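Local coordinates for putative uncharacterized protein TTHA0988 (Thermus thermophilus, PDB 3OEP), which is of unknown function but resembles a fused KipI-KipA pair built on cyclophilin-like domains, once misassigned as an allophanate hydrolase, at residues L392-G397 against A407-P412; V421-L426 against W478-A483; P396-A401 against L436-P441. All coordinates share one frame; numbering follows the deposited sequence.

Interaction 1 of 3, residues L392-G397 against A407-P412; sequences LRLLPG and ALCSGP
Leu394 and Leu408 make a small, purely apolar contact in which strand 390-396 meets helix 402-408, the helix that follows it in the chain. One methyl carries it: Leu394 CD1 lies 3.8 Å from CB of Leu408 and 4.1 Å from CD1 of Leu408. The two side chains cross at about a right angle, so a single branch of Leu394 presses on the base of Leu408 instead of lying alongside it. In Leu394, CG sits beside the backbone N (chi1 -79°), which carries the branched end across to the helix. The thiol of Cys409 adds a looser touch at the margin, with SG 4.4 Å from Leu394 CD1. Leucine suits both places because neighbours on the sheet are apolar too: Ala470 meets both leucines, while Val472 and Phe491 pack on Leu394. Past the contact the chain turns, and Ala407 O receives both the backbone N and the OG of Ser410, the latter at 2.8 Å. A serine suits this exposed place, since its short hydroxyl folds back to a carbonyl near the end of the helix. A helix laid by leucine against this sheet is consistent with the cyclophilin-like fold of this family.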
loop_
_atom_site.group_PDB
_atom_site.type_symbol
_atom_site.label_atom_id
_atom_site.label_comp_id
_atom_site.label_asym_id
_atom_site.label_seq_id
_atom_site.Cartn_x
_atom_site.Cartn_y
_atom_site.Cartn_z
ATOM N N LEU A 392 18.454 -12.666 3.679
ATOM C CA LEU A 392 17.119 -12.723 3.085
ATOM C C LEU A 392 17.062 -13.808 2.023
ATOM O O LEU A 392 17.796 -13.762 1.042
ATOM C CB LEU A 392 16.750 -11.387 2.445
ATOM C CG LEU A 392 16.756 -10.165 3.366
ATOM C CD1 LEU A 392 16.309 -8.951 2.571
ATOM C CD2 LEU A 392 15.867 -10.386 4.578
ATOM N N ARG A 393 16.183 -14.779 2.231
ATOM C CA ARG A 393 15.941 -15.819 1.238
ATOM C C ARG A 393 15.140 -15.272 0.064
ATOM O O ARG A 393 14.174 -14.530 0.260
ATOM C CB ARG A 393 15.220 -16.998 1.882
ATOM C CG ARG A 393 16.112 -17.762 2.838
ATOM C CD ARG A 393 15.307 -18.721 3.669
ATOM N NE ARG A 393 14.603 -18.026 4.743
ATOM C CZ ARG A 393 13.912 -18.629 5.708
ATOM N NH1 ARG A 393 13.819 -19.956 5.744
ATOM N NH2 ARG A 393 13.319 -17.908 6.648
ATOM N N LEU A 394 15.551 -15.641 -1.149
ATOM C CA LEU A 394 14.895 -15.175 -2.368
ATOM C C LEU A 394 14.205 -16.320 -3.081
ATOM O O LEU A 394 14.734 -17.433 -3.147
ATOM C CB LEU A 394 15.899 -14.549 -3.339
ATOM C CG LEU A 394 16.395 -13.130 -3.113
ATOM C CD1 LEU A 394 17.308 -12.779 -4.280
ATOM C CD2 LEU A 394 15.254 -12.136 -2.992
ATOM N N LEU A 395 13.022 -16.022 -3.607
ATOM C CA LEU A 395 12.269 -16.917 -4.479
ATOM C C LEU A 395 12.224 -16.275 -5.866
ATOM O O LEU A 395 12.320 -15.055 -5.984
ATOM C CB LEU A 395 10.837 -17.071 -3.965
ATOM C CG LEU A 395 10.674 -17.421 -2.482
ATOM C CD1 LEU A 395 9.230 -17.229 -2.028
ATOM C CD2 LEU A 395 11.146 -18.835 -2.238
ATOM N N PRO A 396 12.072 -17.085 -6.921
ATOM C CA PRO A 396 11.832 -16.501 -8.241
ATOM C C PRO A 396 10.582 -15.628 -8.291
ATOM O O PRO A 396 9.549 -15.976 -7.712
ATOM C CB PRO A 396 11.653 -17.728 -9.141
ATOM C CG PRO A 396 12.433 -18.790 -8.461
ATOM C CD PRO A 396 12.276 -18.544 -6.995
ATOM N N GLY A 397 10.695 -14.506 -8.993
ATOM C CA GLY A 397 9.593 -13.580 -9.192
ATOM C C GLY A 397 8.957 -13.740 -10.560
ATOM O O GLY A 397 9.430 -14.521 -11.389
ATOM N N ALA A 407 22.927 -11.899 -9.923
ATOM C CA ALA A 407 23.412 -10.582 -9.461
ATOM C C ALA A 407 22.977 -10.272 -8.032
ATOM O O ALA A 407 23.765 -9.772 -7.218
ATOM C CB ALA A 407 22.922 -9.487 -10.394
ATOM N N LEU A 408 21.718 -10.573 -7.725
ATOM C CA LEU A 408 21.179 -10.330 -6.388
ATOM C C LEU A 408 21.908 -11.146 -5.320
ATOM O O LEU A 408 22.098 -10.674 -4.208
ATOM C CB LEU A 408 19.672 -10.618 -6.351
ATOM C CG LEU A 408 18.811 -9.547 -7.011
ATOM C CD1 LEU A 408 17.424 -10.076 -7.344
ATOM C CD2 LEU A 408 18.722 -8.308 -6.118
ATOM N N CYS A 409 22.336 -12.360 -5.669
ATOM C CA CYS A 409 23.062 -13.217 -4.731
ATOM C C CYS A 409 24.587 -13.036 -4.766
ATOM O O CYS A 409 25.299 -13.708 -4.019
ATOM C CB CYS A 409 22.718 -14.685 -4.998
ATOM S SG CYS A 409 20.980 -15.097 -4.725
ATOM N N SER A 410 25.088 -12.131 -5.607
ATOM C CA SER A 410 26.526 -12.081 -5.931
ATOM C C SER A 410 27.411 -11.408 -4.881
ATOM O O SER A 410 28.617 -11.666 -4.824
ATOM C CB SER A 410 26.747 -11.407 -7.291
ATOM O OG SER A 410 26.512 -10.010 -7.238
ATOM N N GLY A 411 26.817 -10.544 -4.065
ATOM C CA GLY A 411 27.543 -9.824 -3.030
ATOM C C GLY A 411 26.574 -9.035 -2.172
ATOM O O GLY A 411 25.376 -9.016 -2.453
ATOM N N PRO A 412 27.085 -8.367 -1.125
ATOM C CA PRO A 412 26.206 -7.648 -0.210
ATOM C C PRO A 412 25.569 -6.394 -0.810
ATOM O O PRO A 412 26.187 -5.686 -1.619
ATOM C CB PRO A 412 27.134 -7.271 0.950
ATOM C CG PRO A 412 28.493 -7.264 0.367
ATOM C CD PRO A 412 28.494 -8.311 -0.700
#

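Interaction 2 of 3, residues V421-L426 against W478-A483; sequences VGVELL and WLLGQA
Val423, in strand 422-426, packs against Leu480 and Ala483, the first and last residues of a turn, and its side chain carries the whole contact from the strand. CB is directed at the turn and splits the side chain into two methyls that share the work unequally. CG1, anti to the backbone N (chi1 -178°), reaches just one group of the turn, Ala483 CB, at 4.2 Å. CG2, beside the backbone N, does more. It lies 4.0 Å from Ala483 CB and 4.1 Å from Leu480 CB, and it also rests 3.9 Å from the carbonyl oxygen Leu480 O. That methyl therefore sits over the two ends of a type I beta turn running from Leu480 to Ala483. The turn is closed by a weak bond from Ala483 N to Leu480 O, 3.3 Å long. A beta-branched valine fits a strand facing such a turn, since its methyls spread over the surface without a long chain. Alanine in the turn allows the backbone to come close, and Leu480 fills the adjoining interior by packing on Val455 and Leu392. The far side of the turn is held by polar groups: the amide of Gln482 bonds to Val330 N, Arg331 O and Asp254, while Gly481 O accepts from Arg331 NE. The turn thus bridges this sheet and the neighbouring one that contains strand 331-336. A short, weakly bonded helical turn at 477-480 laid on the apolar side of this sheet is consistent with the cyclophilin-like fold of the family.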
loop_
_atom_site.group_PDB
_atom_site.type_symbol
_atom_site.label_atom_id
_atom_site.label_comp_id
_atom_site.label_asym_id
_atom_site.label_seq_id
_atom_site.Cartn_x
_atom_site.Cartn_y
_atom_site.Cartn_z
ATOM N N VAL A 421 6.528 1.584 2.508
ATOM C CA VAL A 421 6.320 1.297 1.089
ATOM C C VAL A 421 7.347 0.273 0.604
ATOM O O VAL A 421 7.013 -0.675 -0.111
ATOM C CB VAL A 421 6.389 2.581 0.231
ATOM C CG1 VAL A 421 6.324 2.242 -1.252
ATOM C CG2 VAL A 421 5.267 3.542 0.611
ATOM N N GLY A 422 8.603 0.464 0.990
ATOM C CA GLY A 422 9.632 -0.493 0.646
ATOM C C GLY A 422 11.018 -0.136 1.129
ATOM O O GLY A 422 11.218 0.872 1.806
ATOM N N VAL A 423 11.978 -0.976 0.753
ATOM C CA VAL A 423 13.365 -0.827 1.163
ATOM C C VAL A 423 14.206 -0.696 -0.095
ATOM O O VAL A 423 14.237 -1.619 -0.920
ATOM C CB VAL A 423 13.829 -2.047 1.994
ATOM C CG1 VAL A 423 15.268 -1.873 2.473
ATOM C CG2 VAL A 423 12.898 -2.248 3.190
ATOM N N GLU A 424 14.851 0.456 -0.243
ATOM C CA GLU A 424 15.690 0.773 -1.397
ATOM C C GLU A 424 17.130 0.322 -1.155
ATOM O O GLU A 424 17.692 0.576 -0.093
ATOM C CB GLU A 424 15.657 2.279 -1.649
ATOM C CG GLU A 424 16.278 2.711 -2.955
ATOM C CD GLU A 424 16.192 4.208 -3.151
ATOM O OE1 GLU A 424 15.280 4.656 -3.876
ATOM O OE2 GLU A 424 17.025 4.933 -2.569
ATOM N N LEU A 425 17.724 -0.336 -2.148
ATOM C CA LEU A 425 19.021 -0.985 -1.971
ATOM C C LEU A 425 20.144 -0.405 -2.827
ATOM O O LEU A 425 19.938 -0.031 -3.985
ATOM C CB LEU A 425 18.893 -2.472 -2.282
ATOM C CG LEU A 425 17.906 -3.270 -1.430
ATOM C CD1 LEU A 425 17.921 -4.728 -1.856
ATOM C CD2 LEU A 425 18.231 -3.128 0.048
ATOM N N LEU A 426 21.333 -0.356 -2.227
ATOM C CA LEU A 426 22.575 -0.028 -2.912
ATOM C C LEU A 426 23.439 -1.279 -2.962
ATOM O O LEU A 426 23.584 -1.984 -1.965
ATOM C CB LEU A 426 23.320 1.073 -2.157
ATOM C CG LEU A 426 22.674 2.451 -2.193
ATOM C CD1 LEU A 426 23.369 3.382 -1.203
ATOM C CD2 LEU A 426 22.732 3.022 -3.593
ATOM N N TRP A 478 9.593 -9.782 7.996
ATOM C CA TRP A 478 9.618 -9.068 9.283
ATOM C C TRP A 478 10.927 -8.301 9.473
ATOM O O TRP A 478 10.942 -7.222 10.064
ATOM C CB TRP A 478 9.380 -10.025 10.465
ATOM C CG TRP A 478 10.537 -10.937 10.767
ATOM C CD1 TRP A 478 10.832 -12.116 10.144
ATOM C CD2 TRP A 478 11.557 -10.746 11.761
ATOM N NE1 TRP A 478 11.971 -12.668 10.680
ATOM C CE2 TRP A 478 12.437 -11.846 11.674
ATOM C CE3 TRP A 478 11.819 -9.747 12.705
ATOM C CZ2 TRP A 478 13.555 -11.977 12.502
ATOM C CZ3 TRP A 478 12.922 -9.883 13.533
ATOM C CH2 TRP A 478 13.778 -10.989 13.426
ATOM N N LEU A 479 12.028 -8.848 8.961
ATOM C CA LEU A 479 13.315 -8.174 9.049
ATOM C C LEU A 479 13.277 -6.829 8.340
ATOM O O LEU A 479 13.818 -5.847 8.845
ATOM C CB LEU A 479 14.433 -9.043 8.465
ATOM C CG LEU A 479 14.772 -10.323 9.227
ATOM C CD1 LEU A 479 15.647 -11.218 8.357
ATOM C CD2 LEU A 479 15.465 -10.012 10.544
ATOM N N LEU A 480 12.626 -6.776 7.182
ATOM C CA LEU A 480 12.559 -5.533 6.417
ATOM C C LEU A 480 11.652 -4.495 7.072
ATOM O O LEU A 480 11.779 -3.296 6.800
ATOM C CB LEU A 480 12.145 -5.806 4.978
ATOM C CG LEU A 480 13.166 -6.664 4.227
ATOM C CD1 LEU A 480 12.715 -6.903 2.798
ATOM C CD2 LEU A 480 14.568 -6.020 4.266
ATOM N N GLY A 481 10.755 -4.958 7.945
ATOM C CA GLY A 481 10.013 -4.076 8.840
ATOM C C GLY A 481 10.906 -3.365 9.850
ATOM O O GLY A 481 10.477 -2.407 10.490
ATOM N N GLN A 482 12.145 -3.838 9.998
ATOM C CA GLN A 482 13.108 -3.264 10.933
ATOM C C GLN A 482 14.340 -2.711 10.211
ATOM O O GLN A 482 15.355 -2.416 10.848
ATOM C CB GLN A 482 13.528 -4.329 11.944
ATOM C CG GLN A 482 12.375 -4.819 12.821
ATOM C CD GLN A 482 11.821 -3.733 13.722
ATOM O OE1 GLN A 482 12.479 -2.717 13.974
ATOM N NE2 GLN A 482 10.616 -3.954 14.242
ATOM N N ALA A 483 14.233 -2.544 8.895
ATOM C CA ALA A 483 15.344 -2.040 8.091
ATOM C C ALA A 483 15.590 -0.561 8.375
ATOM O O ALA A 483 14.653 0.197 8.651
ATOM C CB ALA A 483 15.059 -2.246 6.607
#

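Interaction 3 of 3, residues P396-A401 against L436-P441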
loop_
_atom_site.group_PDB
_atom_site.type_symbol
_atom_site.label_atom_id
_atom_site.label_comp_id
_atom_site.label_asym_id
_atom_site.label_seq_id
_atom_site.Cartn_x
_atom_site.Cartn_y
_atom_site.Cartn_z
ATOM N N PRO A 396 12.072 -17.085 -6.921
ATOM C CA PRO A 396 11.832 -16.501 -8.241
ATOM C C PRO A 396 10.582 -15.628 -8.291
ATOM O O PRO A 396 9.549 -15.976 -7.712
ATOM C CB PRO A 396 11.653 -17.728 -9.141
ATOM C CG PRO A 396 12.433 -18.790 -8.461
ATOM C CD PRO A 396 12.276 -18.544 -6.995
ATOM N N GLY A 397 10.695 -14.506 -8.993
ATOM C CA GLY A 397 9.593 -13.580 -9.192
ATOM C C GLY A 397 8.957 -13.740 -10.560
ATOM O O GLY A 397 9.430 -14.521 -11.389
ATOM N N PRO A 398 7.877 -12.988 -10.818
ATOM C CA PRO A 398 7.134 -13.136 -12.070
ATOM C C PRO A 398 7.927 -12.722 -13.320
ATOM O O PRO A 398 7.613 -13.187 -14.426
ATOM C CB PRO A 398 5.907 -12.243 -11.858
ATOM C CG PRO A 398 6.322 -11.263 -10.829
ATOM C CD PRO A 398 7.250 -12.001 -9.923
ATOM N N GLN A 399 8.944 -11.877 -13.150
ATOM C CA GLN A 399 9.840 -11.503 -14.246
ATOM C C GLN A 399 11.238 -12.075 -14.018
ATOM O O GLN A 399 12.244 -11.440 -14.338
ATOM C CB GLN A 399 9.912 -9.983 -14.397
ATOM C CG GLN A 399 8.656 -9.360 -14.987
ATOM C CD GLN A 399 7.534 -9.231 -13.993
ATOM O OE1 GLN A 399 7.723 -8.709 -12.889
ATOM N NE2 GLN A 399 6.346 -9.704 -14.374
ATOM N N PHE A 400 11.288 -13.286 -13.476
ATOM C CA PHE A 400 12.551 -13.955 -13.211
ATOM C C PHE A 400 13.475 -13.924 -14.426
ATOM O O PHE A 400 13.052 -14.172 -15.563
ATOM C CB PHE A 400 12.309 -15.408 -12.791
ATOM C CG PHE A 400 13.571 -16.185 -12.564
ATOM C CD1 PHE A 400 14.167 -16.890 -13.600
ATOM C CD2 PHE A 400 14.170 -16.199 -11.315
ATOM C CE1 PHE A 400 15.340 -17.604 -13.386
ATOM C CE2 PHE A 400 15.340 -16.905 -11.102
ATOM C CZ PHE A 400 15.918 -17.612 -12.136
ATOM N N ALA A 401 14.735 -13.613 -14.159
ATOM C CA ALA A 401 15.816 -13.748 -15.119
ATOM C C ALA A 401 16.994 -14.298 -14.345
ATOM O O ALA A 401 17.305 -13.798 -13.265
ATOM C CB ALA A 401 16.167 -12.394 -15.726
ATOM N N LEU A 436 3.874 -3.393 -19.081
ATOM C CA LEU A 436 2.560 -2.964 -18.595
ATOM C C LEU A 436 2.449 -3.233 -17.102
ATOM O O LEU A 436 3.023 -4.201 -16.593
ATOM C CB LEU A 436 1.408 -3.684 -19.315
ATOM C CG LEU A 436 0.896 -3.143 -20.649
ATOM C CD1 LEU A 436 -0.199 -4.068 -21.167
ATOM C CD2 LEU A 436 0.378 -1.716 -20.537
ATOM N N SER A 437 1.714 -2.376 -16.403
ATOM C CA SER A 437 1.554 -2.524 -14.965
ATOM C C SER A 437 0.829 -3.822 -14.645
ATOM O O SER A 437 -0.134 -4.197 -15.323
ATOM C CB SER A 437 0.789 -1.344 -14.365
ATOM O OG SER A 437 1.577 -0.171 -14.399
ATOM N N GLU A 438 1.329 -4.523 -13.638
ATOM C CA GLU A 438 0.637 -5.681 -13.111
ATOM C C GLU A 438 0.625 -5.607 -11.593
ATOM O O GLU A 438 1.367 -4.813 -11.002
ATOM C CB GLU A 438 1.281 -6.975 -13.622
ATOM C CG GLU A 438 2.619 -7.316 -13.013
ATOM C CD GLU A 438 3.155 -8.656 -13.494
ATOM O OE1 GLU A 438 4.004 -9.239 -12.789
ATOM O OE2 GLU A 438 2.723 -9.118 -14.567
ATOM N N PRO A 439 -0.242 -6.406 -10.954
ATOM C CA PRO A 439 -0.350 -6.361 -9.510
ATOM C C PRO A 439 0.969 -6.675 -8.823
ATOM O O PRO A 439 1.689 -7.593 -9.234
ATOM C CB PRO A 439 -1.394 -7.434 -9.203
ATOM C CG PRO A 439 -2.189 -7.543 -10.464
ATOM C CD PRO A 439 -1.213 -7.342 -11.548
ATOM N N THR A 440 1.276 -5.905 -7.787
ATOM C CA THR A 440 2.533 -6.049 -7.065
ATOM C C THR A 440 2.442 -7.171 -6.028
ATOM O O THR A 440 1.444 -7.284 -5.316
ATOM C CB THR A 440 2.905 -4.747 -6.356
ATOM O OG1 THR A 440 1.817 -4.333 -5.525
ATOM C CG2 THR A 440 3.205 -3.658 -7.387
ATOM N N PRO A 441 3.485 -8.011 -5.951
ATOM C CA PRO A 441 3.552 -9.061 -4.933
ATOM C C PRO A 441 4.247 -8.566 -3.670
ATOM O O PRO A 441 5.233 -7.851 -3.778
ATOM C CB PRO A 441 4.398 -10.131 -5.619
ATOM C CG PRO A 441 5.326 -9.376 -6.501
ATOM C CD PRO A 441 4.626 -8.080 -6.878
#
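The amide of Gln399 meets the carboxylate of Glu438 with the two planes 64° apart. Glu438 OE1 lies almost in the plane of the Gln399 amide, whereas NE2 approaches from above the carboxylate, 53° out of its plane. Gln399 NE2 gives its hydrogen to Glu438 OE1 over 2.9 Å, and the bond is nearly straight. Around this bond a cyclophilin-like domain brings together the type I beta turn Gly397-Phe400, which follows strand 390-396, and strand 437-439. Proline suits the second place of that turn, where its fixed phi fits, and its ring approaches the same carboxylate oxygen: Pro398 CG lies 3.6 Å from Glu438 OE1. Glu438 takes the less common position with CG between the backbone N and the carbonyl carbon (chi1 73°), and from there its chain runs straight out to meet the turn. The chain of Gln399 bends at chi2 and comes from the opposite direction. Beyond the two segments, Glu438 OE2 pairs with Arg8 in a salt bridge, while Tyr6 touches Pro398, Glu438 and Pro441, so the contact borders strand 3-8 of the N-terminal part. That arginine would be expected to favour the charged carboxylate. A leucine in place of Gln399 would probably leave Glu438 OE1 without its amide donor and Lys468 N without its acceptor. Glutamine can meet both demands, because its amide holds a donor and an acceptor: NE2 faces the carboxylate, and OE1 accepts from the backbone N of Lys468.

Interaction 1 starts on strand 390-396 and interaction 3 in the loop that leaves it; their segments share Pro396 and Gly397. The chain first closes interaction 1 at 407-412, a short loop through helix 402-408. It then opens interaction 2 at strand 422-426 before interaction 3 closes at 436-441, so interactions 2 and 3 cross. Interaction 2, the last to close, joins that strand to the turn at 478-483. Interactions 1 and 2 reach the same sheet and touch directly, Leu392 CD1 lying 3.8 Å from Leu480 CD2. Interaction 3 stands apart from interaction 2, nearest atoms about 8 Å away; the three together tie the sheet to helices 402-408 and 477-480 and, through interaction 3, to the N-terminal strand 3-8.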